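Local atomic coordinates of phospholethanolamine N-methyltransferase 2 (Haemonchus contortus, PDB entry 4KRI), a protein that probably transfers methyl groups from S-adenosylmethionine to phosphomonomethylethanolamine in the nematode route to phosphocholine. Residues F217-G230 with F285-C298. Sequence-based numbering, arbitrary orientation.
Sequences FGPMKTGQRMLDIG and FEPNSFDYVFSRDC. With SAH (S-adenosyl-L-homocysteine), chain D.
Strands 225-229 and 292-296 pair in parallel in the Rossmann-like core of the methyltransferase domain, beside the S-adenosylhomocysteine site. Met226 bridges Tyr292, Leu227 bridges Val293 and Asp228 bridges Phe294. Backbone bonds zip the pair together, among them Phe294 N to Leu227 O at 2.8 Å. At Arg225, the first residue of its strand, the N-H goes to a side chain: Asp291 OD2 receives it on the anti lone pair, 2.8 Å away and nearly straight at 174°. Lys317 forms a salt bridge with the other oxygen, OD1.

On the face that carries Tyr292, the edge of this ring points at the face of Phe217, with planes 69° apart. Met220 SD sits over the centre of the Tyr292 ring, 4.0 Å from its centroid, a Met-aromatic contact. Its CG stands beside the backbone N (chi1 -63°) and the chain runs on extended at chi2, which carries the sulfur over the ring. The Tyr292 hydroxyl donates to Gln224 OE1 at 2.6 Å. Lys221 N reaches the same oxygen from the opposite face of the amide, so two bonds grip it.

On the other face, Leu227 CB lies over the Phe290 ring, 3.6 Å from the centroid. The Arg225 guanidinium covers the opposite side of that ring as an off-centre cation-pi contact, while its NE bonds to Gln247. Leu227 CD2 rests on the face of Phe285. Helix 305-315 covers Ile229 and Val293 through Ile312.

At their C-terminal ends the two segments hold the cofactor product jointly: the amino nitrogen of S-adenosylhomocysteine donates to Gly230 O at 2.8 Å and to Arg296 O at 3.1 Å.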
loop_
_atom_site.group_PDB
_atom_site.type_symbol
_atom_site.label_atom_id
_atom_site.label_comp_id
_atom_site.label_asym_id
_atom_site.label_seq_id
_atom_site.Cartn_x
_atom_site.Cartn_y
_atom_site.Cartn_z
ATOM N N PHE A 217 -4.606 -22.072 3.821
ATOM C CA PHE A 217 -3.144 -22.101 3.709
ATOM C C PHE A 217 -2.634 -23.437 4.224
ATOM O O PHE A 217 -1.536 -23.873 3.862
ATOM C CB PHE A 217 -2.498 -21.002 4.553
ATOM C CG PHE A 217 -2.202 -19.724 3.805
ATOM C CD1 PHE A 217 -1.184 -19.668 2.865
ATOM C CD2 PHE A 217 -2.915 -18.568 4.077
ATOM C CE1 PHE A 217 -0.895 -18.483 2.188
ATOM C CE2 PHE A 217 -2.629 -17.379 3.416
ATOM C CZ PHE A 217 -1.608 -17.332 2.475
ATOM N N GLY A 218 -3.432 -24.076 5.078
ATOM C CA GLY A 218 -2.985 -25.245 5.813
ATOM C C GLY A 218 -2.324 -24.813 7.109
ATOM O O GLY A 218 -2.533 -23.689 7.565
ATOM N N PRO A 219 -1.517 -25.697 7.711
ATOM C CA PRO A 219 -0.870 -25.387 8.991
ATOM C C PRO A 219 0.034 -24.162 8.893
ATOM O O PRO A 219 0.892 -24.093 8.007
ATOM C CB PRO A 219 -0.022 -26.635 9.271
ATOM C CG PRO A 219 -0.678 -27.729 8.487
ATOM C CD PRO A 219 -1.207 -27.061 7.245
ATOM N N MET A 220 -0.189 -23.194 9.777
ATOM C CA MET A 220 0.688 -22.034 9.903
ATOM C C MET A 220 1.178 -21.965 11.340
ATOM O O MET A 220 0.484 -22.411 12.260
ATOM C CB MET A 220 -0.055 -20.758 9.499
ATOM C CG MET A 220 -0.495 -20.781 8.028
ATOM S SD MET A 220 -1.121 -19.187 7.446
ATOM C CE MET A 220 -2.538 -19.062 8.504
ATOM N N LYS A 221 2.379 -21.428 11.540
ATOM C CA LYS A 221 2.964 -21.398 12.875
ATOM C C LYS A 221 3.242 -19.987 13.354
ATOM O O LYS A 221 3.503 -19.091 12.553
ATOM C CB LYS A 221 4.243 -22.242 12.922
ATOM C CG LYS A 221 3.982 -23.725 12.655
ATOM C CD LYS A 221 5.242 -24.565 12.793
ATOM C CE LYS A 221 5.852 -24.422 14.175
ATOM N NZ LYS A 221 6.765 -25.562 14.489
ATOM N N THR A 222 3.175 -19.801 14.668
ATOM C CA THR A 222 3.482 -18.523 15.282
ATOM C C THR A 222 4.830 -18.003 14.806
ATOM O O THR A 222 5.823 -18.739 14.793
ATOM C CB THR A 222 3.526 -18.657 16.814
ATOM O OG1 THR A 222 2.264 -19.164 17.264
ATOM C CG2 THR A 222 3.797 -17.313 17.459
ATOM N N GLY A 223 4.865 -16.742 14.391
ATOM C CA GLY A 223 6.133 -16.117 14.070
ATOM C C GLY A 223 6.509 -16.209 12.602
ATOM O O GLY A 223 7.455 -15.534 12.167
ATOM N N GLN A 224 5.811 -17.043 11.836
ATOM C CA GLN A 224 6.053 -17.061 10.393
ATOM C C GLN A 224 5.692 -15.714 9.769
ATOM O O GLN A 224 4.894 -14.952 10.326
ATOM C CB GLN A 224 5.336 -18.231 9.703
ATOM C CG GLN A 224 5.961 -19.584 10.086
ATOM C CD GLN A 224 5.286 -20.758 9.416
ATOM O OE1 GLN A 224 4.056 -20.857 9.396
ATOM N NE2 GLN A 224 6.092 -21.658 8.844
ATOM N N ARG A 225 6.313 -15.401 8.634
ATOM C CA ARG A 225 6.172 -14.069 8.054
ATOM C C ARG A 225 5.230 -14.064 6.874
ATOM O O ARG A 225 5.390 -14.857 5.937
ATOM C CB ARG A 225 7.546 -13.549 7.619
ATOM C CG ARG A 225 8.550 -13.478 8.782
ATOM C CD ARG A 225 9.793 -12.654 8.447
ATOM N NE ARG A 225 9.443 -11.301 8.021
ATOM C CZ ARG A 225 9.599 -10.844 6.781
ATOM N NH1 ARG A 225 10.120 -11.621 5.840
ATOM N NH2 ARG A 225 9.245 -9.601 6.481
ATOM N N MET A 226 4.256 -13.160 6.904
ATOM C CA MET A 226 3.284 -13.062 5.826
ATOM C C MET A 226 3.297 -11.678 5.189
ATOM O O MET A 226 3.342 -10.665 5.892
ATOM C CB MET A 226 1.871 -13.383 6.353
ATOM C CG MET A 226 0.742 -13.050 5.368
ATOM S SD MET A 226 -0.895 -13.455 6.070
ATOM C CE MET A 226 -0.897 -15.229 5.845
ATOM N N LEU A 227 3.263 -11.649 3.857
ATOM C CA LEU A 227 3.071 -10.408 3.116
ATOM C C LEU A 227 1.626 -10.350 2.677
ATOM O O LEU A 227 1.143 -11.274 2.004
ATOM C CB LEU A 227 3.965 -10.389 1.862
ATOM C CG LEU A 227 3.750 -9.179 0.941
ATOM C CD1 LEU A 227 4.210 -7.885 1.636
ATOM C CD2 LEU A 227 4.505 -9.382 -0.374
ATOM N N ASP A 228 0.926 -9.271 3.037
ATOM C CA ASP A 228 -0.468 -9.105 2.591
ATOM C C ASP A 228 -0.499 -8.027 1.529
ATOM O O ASP A 228 -0.178 -6.879 1.805
ATOM C CB ASP A 228 -1.357 -8.708 3.786
ATOM C CG ASP A 228 -2.845 -8.644 3.431
ATOM O OD1 ASP A 228 -3.202 -8.108 2.351
ATOM O OD2 ASP A 228 -3.681 -9.131 4.237
ATOM N N ILE A 229 -0.886 -8.400 0.311
ATOM C CA ILE A 229 -0.909 -7.462 -0.796
ATOM C C ILE A 229 -2.322 -6.899 -0.943
ATOM O O ILE A 229 -3.273 -7.647 -1.156
ATOM C CB ILE A 229 -0.449 -8.150 -2.114
ATOM C CG1 ILE A 229 1.050 -8.467 -2.031
ATOM C CG2 ILE A 229 -0.757 -7.262 -3.317
ATOM C CD1 ILE A 229 1.574 -9.347 -3.180
ATOM N N GLY A 230 -2.448 -5.576 -0.846
ATOM C CA GLY A 230 -3.745 -4.929 -0.925
ATOM C C GLY A 230 -4.508 -5.066 0.374
ATOM O O GLY A 230 -5.667 -5.466 0.391
ATOM N N PHE A 285 10.636 -5.863 -2.574
ATOM C CA PHE A 285 10.527 -6.748 -1.412
ATOM C C PHE A 285 11.813 -7.535 -1.219
ATOM O O PHE A 285 12.555 -7.768 -2.176
ATOM C CB PHE A 285 9.348 -7.712 -1.575
ATOM C CG PHE A 285 8.016 -7.034 -1.527
ATOM C CD1 PHE A 285 7.594 -6.420 -0.353
ATOM C CD2 PHE A 285 7.199 -6.985 -2.642
ATOM C CE1 PHE A 285 6.373 -5.780 -0.297
ATOM C CE2 PHE A 285 5.966 -6.344 -2.591
ATOM C CZ PHE A 285 5.560 -5.736 -1.415
ATOM N N GLU A 286 12.082 -7.938 0.017
ATOM C CA GLU A 286 13.267 -8.734 0.290
ATOM C C GLU A 286 13.049 -10.104 -0.334
ATOM O O GLU A 286 12.020 -10.732 -0.100
ATOM C CB GLU A 286 13.477 -8.894 1.788
ATOM C CG GLU A 286 14.889 -9.263 2.141
ATOM C CD GLU A 286 15.875 -8.187 1.731
ATOM O OE1 GLU A 286 15.520 -6.987 1.802
ATOM O OE2 GLU A 286 17.005 -8.543 1.336
ATOM N N PRO A 287 14.013 -10.575 -1.126
ATOM C CA PRO A 287 13.773 -11.879 -1.752
ATOM C C PRO A 287 13.885 -13.022 -0.752
ATOM O O PRO A 287 14.651 -12.917 0.232
ATOM C CB PRO A 287 14.914 -12.004 -2.774
ATOM C CG PRO A 287 15.652 -10.682 -2.750
ATOM C CD PRO A 287 15.339 -10.025 -1.456
ATOM N N ASN A 288 13.138 -14.095 -1.012
ATOM C CA ASN A 288 13.232 -15.332 -0.242
ATOM C C ASN A 288 13.003 -15.098 1.233
ATOM O O ASN A 288 13.663 -15.701 2.066
ATOM C CB ASN A 288 14.604 -15.984 -0.431
ATOM C CG ASN A 288 14.871 -16.357 -1.875
ATOM O OD1 ASN A 288 14.061 -17.036 -2.513
ATOM N ND2 ASN A 288 16.000 -15.898 -2.404
ATOM N N SER A 289 12.053 -14.238 1.555
ATOM C CA SER A 289 11.931 -13.789 2.937
ATOM C C SER A 289 10.577 -14.086 3.567
ATOM O O SER A 289 10.473 -14.132 4.801
ATOM C CB SER A 289 12.270 -12.302 3.055
ATOM O OG SER A 289 11.258 -11.510 2.482
ATOM N N PHE A 290 9.548 -14.297 2.746
ATOM C CA PHE A 290 8.207 -14.542 3.287
ATOM C C PHE A 290 7.803 -16.006 3.286
ATOM O O PHE A 290 7.980 -16.714 2.296
ATOM C CB PHE A 290 7.144 -13.707 2.536
ATOM C CG PHE A 290 7.255 -12.230 2.808
ATOM C CD1 PHE A 290 6.753 -11.695 3.984
ATOM C CD2 PHE A 290 7.879 -11.383 1.907
ATOM C CE1 PHE A 290 6.862 -10.337 4.247
ATOM C CE2 PHE A 290 7.991 -10.020 2.174
ATOM C CZ PHE A 290 7.482 -9.506 3.339
ATOM N N ASP A 291 7.213 -16.451 4.397
ATOM C CA ASP A 291 6.602 -17.777 4.436
ATOM C C ASP A 291 5.307 -17.850 3.623
ATOM O O ASP A 291 4.998 -18.888 3.041
ATOM C CB ASP A 291 6.327 -18.194 5.884
ATOM C CG ASP A 291 7.593 -18.343 6.683
ATOM O OD1 ASP A 291 8.300 -19.363 6.476
ATOM O OD2 ASP A 291 7.896 -17.440 7.502
ATOM N N TYR A 292 4.554 -16.749 3.599
ATOM C CA TYR A 292 3.253 -16.692 2.947
ATOM C C TYR A 292 3.080 -15.368 2.260
ATOM O O TYR A 292 3.545 -14.342 2.744
ATOM C CB TYR A 292 2.111 -16.828 3.983
ATOM C CG TYR A 292 2.268 -18.048 4.835
ATOM C CD1 TYR A 292 1.969 -19.309 4.326
ATOM C CD2 TYR A 292 2.728 -17.951 6.141
ATOM C CE1 TYR A 292 2.130 -20.442 5.103
ATOM C CE2 TYR A 292 2.897 -19.082 6.927
ATOM C CZ TYR A 292 2.593 -20.319 6.399
ATOM O OH TYR A 292 2.764 -21.446 7.171
ATOM N N VAL A 293 2.397 -15.392 1.126
ATOM C CA VAL A 293 1.924 -14.173 0.510
ATOM C C VAL A 293 0.429 -14.361 0.349
ATOM O O VAL A 293 -0.035 -15.369 -0.191
ATOM C CB VAL A 293 2.585 -13.935 -0.862
ATOM C CG1 VAL A 293 1.885 -12.796 -1.594
ATOM C CG2 VAL A 293 4.064 -13.603 -0.679
ATOM N N PHE A 294 -0.327 -13.404 0.855
ATOM C CA PHE A 294 -1.776 -13.498 0.875
ATOM C C PHE A 294 -2.326 -12.284 0.164
ATOM O O PHE A 294 -1.867 -11.171 0.404
ATOM C CB PHE A 294 -2.234 -13.475 2.340
ATOM C CG PHE A 294 -3.729 -13.585 2.519
ATOM C CD1 PHE A 294 -4.423 -14.684 2.037
ATOM C CD2 PHE A 294 -4.432 -12.605 3.210
ATOM C CE1 PHE A 294 -5.799 -14.797 2.222
ATOM C CE2 PHE A 294 -5.812 -12.707 3.399
ATOM C CZ PHE A 294 -6.493 -13.810 2.913
ATOM N N SER A 295 -3.323 -12.464 -0.695
ATOM C CA SER A 295 -3.952 -11.300 -1.299
ATOM C C SER A 295 -5.431 -11.538 -1.386
ATOM O O SER A 295 -5.874 -12.462 -2.055
ATOM C CB SER A 295 -3.378 -10.999 -2.678
ATOM O OG SER A 295 -3.984 -9.817 -3.181
ATOM N N ARG A 296 -6.202 -10.709 -0.696
ATOM C CA ARG A 296 -7.638 -10.951 -0.606
ATOM C C ARG A 296 -8.440 -9.905 -1.381
ATOM O O ARG A 296 -8.575 -8.759 -0.931
ATOM C CB ARG A 296 -8.013 -10.954 0.876
ATOM C CG ARG A 296 -9.457 -11.231 1.150
ATOM C CD ARG A 296 -9.818 -12.700 1.008
ATOM N NE ARG A 296 -11.231 -12.727 0.661
ATOM C CZ ARG A 296 -12.200 -12.579 1.554
ATOM N NH1 ARG A 296 -11.892 -12.477 2.843
ATOM N NH2 ARG A 296 -13.465 -12.554 1.167
ATOM N N ASP A 297 -8.915 -10.300 -2.562
ATOM C CA ASP A 297 -9.809 -9.496 -3.383
ATOM C C ASP A 297 -9.192 -8.158 -3.781
ATOM O O ASP A 297 -9.849 -7.114 -3.773
ATOM C CB ASP A 297 -11.170 -9.363 -2.682
ATOM C CG ASP A 297 -11.797 -10.721 -2.417
ATOM O OD1 ASP A 297 -11.615 -11.632 -3.261
ATOM O OD2 ASP A 297 -12.430 -10.905 -1.363
ATOM N N CYS A 298 -7.921 -8.235 -4.171
ATOM C CA CYS A 298 -7.142 -7.084 -4.603
ATOM C C CYS A 298 -6.782 -7.159 -6.084
ATOM O O CYS A 298 -6.859 -6.155 -6.797
ATOM C CB CYS A 298 -5.850 -7.007 -3.773
ATOM S SG CYS A 298 -4.473 -6.072 -4.517
HETATM N N SAH D . -7.502 -7.238 1.547
HETATM C CA SAH D . -8.391 -6.238 2.195
HETATM C CB SAH D . -8.677 -5.048 1.198
HETATM C CG SAH D . -9.508 -5.352 -0.044
HETATM S SD SAH D . -9.708 -3.896 -1.120
HETATM C C SAH D . -9.604 -6.871 2.755
HETATM O O SAH D . -9.734 -8.087 2.727
HETATM O OXT SAH D . -10.356 -6.201 3.444
HETATM C "C5'" SAH D . -8.404 -3.945 -2.363
HETATM C "C4'" SAH D . -7.226 -3.214 -2.041
HETATM O "O4'" SAH D . -6.203 -3.532 -3.021
HETATM C "C3'" SAH D . -7.460 -1.759 -2.179
HETATM O "O3'" SAH D . -7.215 -1.145 -0.933
HETATM C "C2'" SAH D . -6.497 -1.293 -3.177
HETATM O "O2'" SAH D . -5.965 -0.024 -2.876
HETATM C "C1'" SAH D . -5.456 -2.365 -3.150
HETATM N N9 SAH D . -4.586 -2.374 -4.376
HETATM C C8 SAH D . -4.993 -2.440 -5.665
HETATM N N7 SAH D . -3.907 -2.497 -6.443
HETATM C C5 SAH D . -2.810 -2.488 -5.656
HETATM C C6 SAH D . -1.436 -2.528 -5.926
HETATM N N6 SAH D . -0.957 -2.584 -7.216
HETATM N N1 SAH D . -0.586 -2.502 -4.876
HETATM C C2 SAH D . -1.030 -2.445 -3.616
HETATM N N3 SAH D . -2.343 -2.413 -3.325
HETATM C C4 SAH D . -3.248 -2.418 -4.321
HETATM O O HOH W 1 9.013 -21.438 9.017
HETATM O O HOH W 2 -5.069 -8.452 0.654
#